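PDB 1VJ0: alcohol dehydrogenase, zinc-containing from Thermotoga maritima, which binds zinc and is probably an NAD(P)-dependent oxidoreductase of the medium-chain alcohol dehydrogenase family. Local coordinates for residues R91-E96 against S330-T335; G113-C118 against L126-K131. All blocks are in the same frame, centred on the assembly; numbering follows the deposited sequence.

Contact 1 of 2, residues R91-E96 against S330-T335; sequences RDLNGE and SHFVKT
Asp92 OD1 is gripped by two backbone amides of the turn that brings Leu93 against Phe332 and Val333. Glu96 N donates to Asp92 OD1 at 2.9 Å and nearly straight, with an N-H...O angle of 160°, while Asn94 N donates more bent; the two come from opposite faces of the carboxylate plane. The Asn94 bond makes an Asx turn, laid over a type I beta turn from Asp92 to Gly95, and Gly95 takes the last place with a positive phi of 96°. Across the loop, Arg91 NH1 donates to Gly95 O at 3.0 Å, with the oxygen in the guanidinium plane.

Leu93, the second residue of the type I turn, meets the helix through one methyl. Its CD1 lies in the plane of the Phe332 ring, at the edge, 3.8 Å from Phe332 CE2, and equally close to Val333 CG2. Phe332 has CG anti to the backbone N (chi1 164°), which carries the ring from the helix toward that methyl. The same ring touches Met177 of helix 170-188 and Leu162 of strand 161-164, and Val120 of the second subunit packs on Val333. An Asx-turn and type I turn loop between strands 78-86 and 103-106 thus rests one leucine on helix 329-340, consistent with the catalytic domain of medium-chain dehydrogenases, to which the chain returns after the Rossmann-type sheet.

Contact 2 of 2, residues G113-C118 against L126-K131; sequences GECYWC and LCPNRK. With ZN (zinc ion), chain E.
The structural zinc site of the medium-chain alcohol dehydrogenases, with four cysteine ligands, is where segments 113-118 and 126-131 meet. Cys115 SG binds the zinc ion at 2.4 Å, Cys118 SG at 2.3 Å and Cys127 SG at 2.4 Å; Cys112 completes the set. Backbone amides turn toward the sulfurs and would probably temper their negative charge. Cys118 N points almost straight at Cys115 SG (3.4 Å, N-H...S angle 170°), which caps the short helix 116-119, and Asn129 N donates to Cys127 SG at 3.3 Å inside a type I turn. With chi1 at 71°, Cys115 sets its sulfur between its own N and carbonyl carbon, within reach of both the metal and that helix amide.

Beside the metal, Trp117 crosses Leu126 at about a right angle. Leu126 CB sits over the five-membered ring, 4.0 Å from its centroid, in a CH-pi contact, and Pro128 CD approaches Trp117 CE3 obliquely at 3.6 Å. The indole NE1 donates to Arg290 O of the fourth subunit. With the indole of Trp117 cut back to an alanine, Leu126 and Pro128 would probably face a gap, and that carbonyl would lose its donor. Three closely spaced cysteines and a fourth farther along the chain, wrapped round one zinc ion, form the structural zinc lobe typical of this family.

Contacts 1 and 2 join different elements of one subunit by different chemistry. Contact 1 is buried, and what passes between its segments is purely apolar, its polar bonds serving to shape each segment from within; it joins parts far apart in the sequence, a loop between strands 78-86 and 103-106 and helix 329-340. Contact 2 is only partly buried and local, closing a short stretch of chain through metal coordination, with an indole packed alongside. Along the chain it falls between the two segments of contact 1, yet the centres lie about 19 Å apart and the contacts do not touch. Both touch the second subunit, so each lies close to a subunit interface.

Contact 1 of 2, residues R91-E96 against S330-T335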
# COMPACT_ATOMS: atom_id res chain seq x y z
N ARG A 91 -4.17 11.61 -29.75
CA ARG A 91 -5.12 10.79 -29.03
C ARG A 91 -5.26 11.29 -27.63
O ARG A 91 -4.27 11.71 -26.97
CB ARG A 91 -4.62 9.36 -28.96
CG ARG A 91 -4.67 8.70 -30.28
CD ARG A 91 -4.31 7.27 -30.21
NE ARG A 91 -4.07 6.78 -31.55
CZ ARG A 91 -4.99 6.29 -32.36
NH1 ARG A 91 -6.27 6.19 -31.99
NH2 ARG A 91 -4.63 5.87 -33.58
N ASP A 92 -6.48 11.25 -27.14
CA ASP A 92 -6.69 11.55 -25.73
C ASP A 92 -6.24 10.35 -24.87
O ASP A 92 -5.75 9.32 -25.41
CB ASP A 92 -8.15 11.99 -25.48
CG ASP A 92 -9.10 10.87 -25.22
OD1 ASP A 92 -8.81 9.66 -25.49
OD2 ASP A 92 -10.22 11.16 -24.73
N LEU A 93 -6.34 10.49 -23.55
CA LEU A 93 -5.83 9.45 -22.64
C LEU A 93 -6.54 8.08 -22.75
O LEU A 93 -6.01 7.07 -22.31
CB LEU A 93 -5.90 9.93 -21.23
CG LEU A 93 -4.82 10.97 -20.86
CD1 LEU A 93 -5.29 11.89 -19.73
CD2 LEU A 93 -3.49 10.29 -20.49
N ASN A 94 -7.74 8.06 -23.33
CA ASN A 94 -8.46 6.80 -23.56
C ASN A 94 -8.19 6.21 -24.93
O ASN A 94 -8.73 5.14 -25.27
CB ASN A 94 -9.96 6.99 -23.35
CG ASN A 94 -10.31 7.26 -21.90
OD1 ASN A 94 -9.76 6.61 -20.97
ND2 ASN A 94 -11.19 8.23 -21.67
N GLY A 95 -7.35 6.90 -25.71
CA GLY A 95 -6.95 6.44 -27.00
C GLY A 95 -7.76 7.01 -28.14
O GLY A 95 -7.59 6.58 -29.29
N GLU A 96 -8.66 7.94 -27.88
CA GLU A 96 -9.54 8.40 -28.95
C GLU A 96 -8.85 9.51 -29.70
O GLU A 96 -8.37 10.46 -29.10
CB GLU A 96 -10.87 8.95 -28.45
CG GLU A 96 -11.68 8.07 -27.54
CD GLU A 96 -13.06 8.70 -27.37
OE1 GLU A 96 -13.73 9.00 -28.41
OE2 GLU A 96 -13.44 8.95 -26.21
N SER A 330 -2.76 11.09 -13.47
CA SER A 330 -3.63 10.16 -12.79
C SER A 330 -4.63 10.92 -11.90
O SER A 330 -5.81 10.60 -11.85
CB SER A 330 -2.86 9.09 -11.99
OG SER A 330 -2.27 9.65 -10.78
N HIS A 331 -4.18 11.96 -11.22
CA HIS A 331 -5.08 12.73 -10.41
C HIS A 331 -6.10 13.49 -11.25
O HIS A 331 -7.28 13.61 -10.87
CB HIS A 331 -4.31 13.72 -9.53
CG HIS A 331 -3.27 13.10 -8.68
ND1 HIS A 331 -1.96 13.55 -8.67
CD2 HIS A 331 -3.31 12.04 -7.83
CE1 HIS A 331 -1.25 12.81 -7.81
NE2 HIS A 331 -2.05 11.89 -7.29
N PHE A 332 -5.61 14.02 -12.37
CA PHE A 332 -6.44 14.71 -13.39
C PHE A 332 -7.68 13.88 -13.83
O PHE A 332 -8.83 14.30 -13.74
CB PHE A 332 -5.50 15.11 -14.57
CG PHE A 332 -6.20 15.49 -15.85
CD1 PHE A 332 -7.01 16.61 -15.93
CD2 PHE A 332 -6.07 14.72 -16.96
CE1 PHE A 332 -7.64 16.94 -17.15
CE2 PHE A 332 -6.72 15.03 -18.16
CZ PHE A 332 -7.50 16.14 -18.24
N VAL A 333 -7.42 12.67 -14.27
CA VAL A 333 -8.46 11.80 -14.77
C VAL A 333 -9.47 11.49 -13.65
O VAL A 333 -10.70 11.55 -13.84
CB VAL A 333 -7.79 10.51 -15.32
CG1 VAL A 333 -8.75 9.34 -15.38
CG2 VAL A 333 -7.14 10.78 -16.64
N LYS A 334 -8.97 11.16 -12.47
CA LYS A 334 -9.87 10.80 -11.38
C LYS A 334 -10.67 11.99 -10.87
O LYS A 334 -11.82 11.87 -10.43
CB LYS A 334 -9.09 10.12 -10.25
CG LYS A 334 -8.36 8.90 -10.71
CD LYS A 334 -7.41 8.33 -9.66
CE LYS A 334 -6.57 7.20 -10.29
NZ LYS A 334 -5.38 6.71 -9.46
N THR A 335 -10.07 13.17 -10.93
CA THR A 335 -10.77 14.42 -10.56
C THR A 335 -11.89 14.72 -11.56
O THR A 335 -13.00 15.09 -11.16
CB THR A 335 -9.78 15.58 -10.53
OG1 THR A 335 -8.83 15.35 -9.47
CG2 THR A 335 -10.46 16.91 -10.21

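Contact 2 of 2, residues G113-C118 against L126-K131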
# COMPACT_ATOMS: atom_id res chain seq x y z
N GLY A 113 9.19 13.04 -18.71
CA GLY A 113 9.13 11.64 -19.03
C GLY A 113 10.46 10.92 -19.09
O GLY A 113 10.49 9.80 -19.60
N GLU A 114 11.51 11.50 -18.50
CA GLU A 114 12.89 11.00 -18.59
C GLU A 114 13.65 10.99 -17.25
O GLU A 114 14.67 10.33 -17.12
CB GLU A 114 13.66 11.80 -19.63
CG GLU A 114 13.01 11.68 -21.00
CD GLU A 114 13.90 12.17 -22.09
OE1 GLU A 114 14.44 13.29 -21.92
OE2 GLU A 114 14.05 11.43 -23.10
N CYS A 115 13.16 11.71 -16.24
CA CYS A 115 13.94 11.87 -15.04
C CYS A 115 13.60 10.80 -14.00
O CYS A 115 12.70 9.97 -14.19
CB CYS A 115 13.73 13.26 -14.46
SG CYS A 115 12.11 13.46 -13.77
N TYR A 116 14.32 10.86 -12.89
CA TYR A 116 14.11 9.97 -11.76
C TYR A 116 12.65 9.97 -11.32
O TYR A 116 12.08 8.93 -11.03
CB TYR A 116 14.98 10.39 -10.58
CG TYR A 116 14.78 9.58 -9.30
CD1 TYR A 116 15.45 8.37 -9.09
CD2 TYR A 116 13.89 10.00 -8.34
CE1 TYR A 116 15.26 7.64 -7.94
CE2 TYR A 116 13.68 9.28 -7.20
CZ TYR A 116 14.36 8.11 -6.98
OH TYR A 116 14.16 7.43 -5.78
N TRP A 117 12.06 11.16 -11.22
CA TRP A 117 10.71 11.24 -10.71
C TRP A 117 9.69 10.73 -11.70
O TRP A 117 8.73 10.04 -11.28
CB TRP A 117 10.38 12.64 -10.22
CG TRP A 117 11.11 13.03 -8.98
CD1 TRP A 117 10.75 12.77 -7.69
CD2 TRP A 117 12.35 13.75 -8.91
NE1 TRP A 117 11.68 13.30 -6.82
CE2 TRP A 117 12.66 13.92 -7.54
CE3 TRP A 117 13.22 14.29 -9.87
CZ2 TRP A 117 13.82 14.57 -7.10
CZ3 TRP A 117 14.39 14.94 -9.42
CH2 TRP A 117 14.64 15.10 -8.07
N CYS A 118 9.84 11.09 -12.97
CA CYS A 118 8.94 10.61 -14.00
C CYS A 118 9.09 9.09 -14.22
O CYS A 118 8.12 8.42 -14.47
CB CYS A 118 9.20 11.31 -15.31
SG CYS A 118 8.77 13.10 -15.34
N LEU A 126 6.47 15.75 -9.26
CA LEU A 126 7.78 16.25 -8.74
C LEU A 126 8.89 16.49 -9.80
O LEU A 126 10.03 16.82 -9.46
CB LEU A 126 8.32 15.36 -7.61
CG LEU A 126 7.38 15.11 -6.44
CD1 LEU A 126 7.94 14.16 -5.40
CD2 LEU A 126 6.98 16.41 -5.84
N CYS A 127 8.56 16.35 -11.06
CA CYS A 127 9.53 16.49 -12.14
C CYS A 127 10.11 17.92 -12.06
O CYS A 127 9.38 18.88 -11.97
CB CYS A 127 8.81 16.29 -13.45
SG CYS A 127 9.82 16.67 -14.90
N PRO A 128 11.43 18.06 -12.02
CA PRO A 128 12.01 19.40 -11.97
C PRO A 128 11.88 20.18 -13.30
O PRO A 128 12.25 21.33 -13.35
CB PRO A 128 13.49 19.12 -11.65
CG PRO A 128 13.74 17.69 -12.16
CD PRO A 128 12.43 16.99 -12.05
N ASN A 129 11.41 19.54 -14.37
CA ASN A 129 11.39 20.15 -15.69
C ASN A 129 9.96 20.39 -16.10
O ASN A 129 9.65 20.45 -17.27
CB ASN A 129 12.04 19.20 -16.71
CG ASN A 129 13.50 18.84 -16.36
OD1 ASN A 129 14.32 19.72 -16.22
ND2 ASN A 129 13.81 17.53 -16.27
N ARG A 130 9.07 20.48 -15.12
CA ARG A 130 7.61 20.57 -15.36
C ARG A 130 7.22 21.94 -15.96
O ARG A 130 7.61 22.99 -15.43
CB ARG A 130 6.89 20.32 -14.03
CG ARG A 130 5.41 20.16 -14.06
CD ARG A 130 4.80 19.65 -12.71
NE ARG A 130 3.39 19.88 -12.76
CZ ARG A 130 2.79 21.00 -12.37
NH1 ARG A 130 3.47 22.01 -11.82
NH2 ARG A 130 1.49 21.11 -12.53
N LYS A 131 6.54 21.89 -17.09
CA LYS A 131 6.18 23.04 -17.92
C LYS A 131 4.66 23.24 -17.79
O LYS A 131 3.90 22.29 -18.05
CB LYS A 131 6.49 22.75 -19.39
CG LYS A 131 7.95 22.70 -19.73
CD LYS A 131 8.12 22.53 -21.24
ZN ZN E . 10.66 14.47 -15.32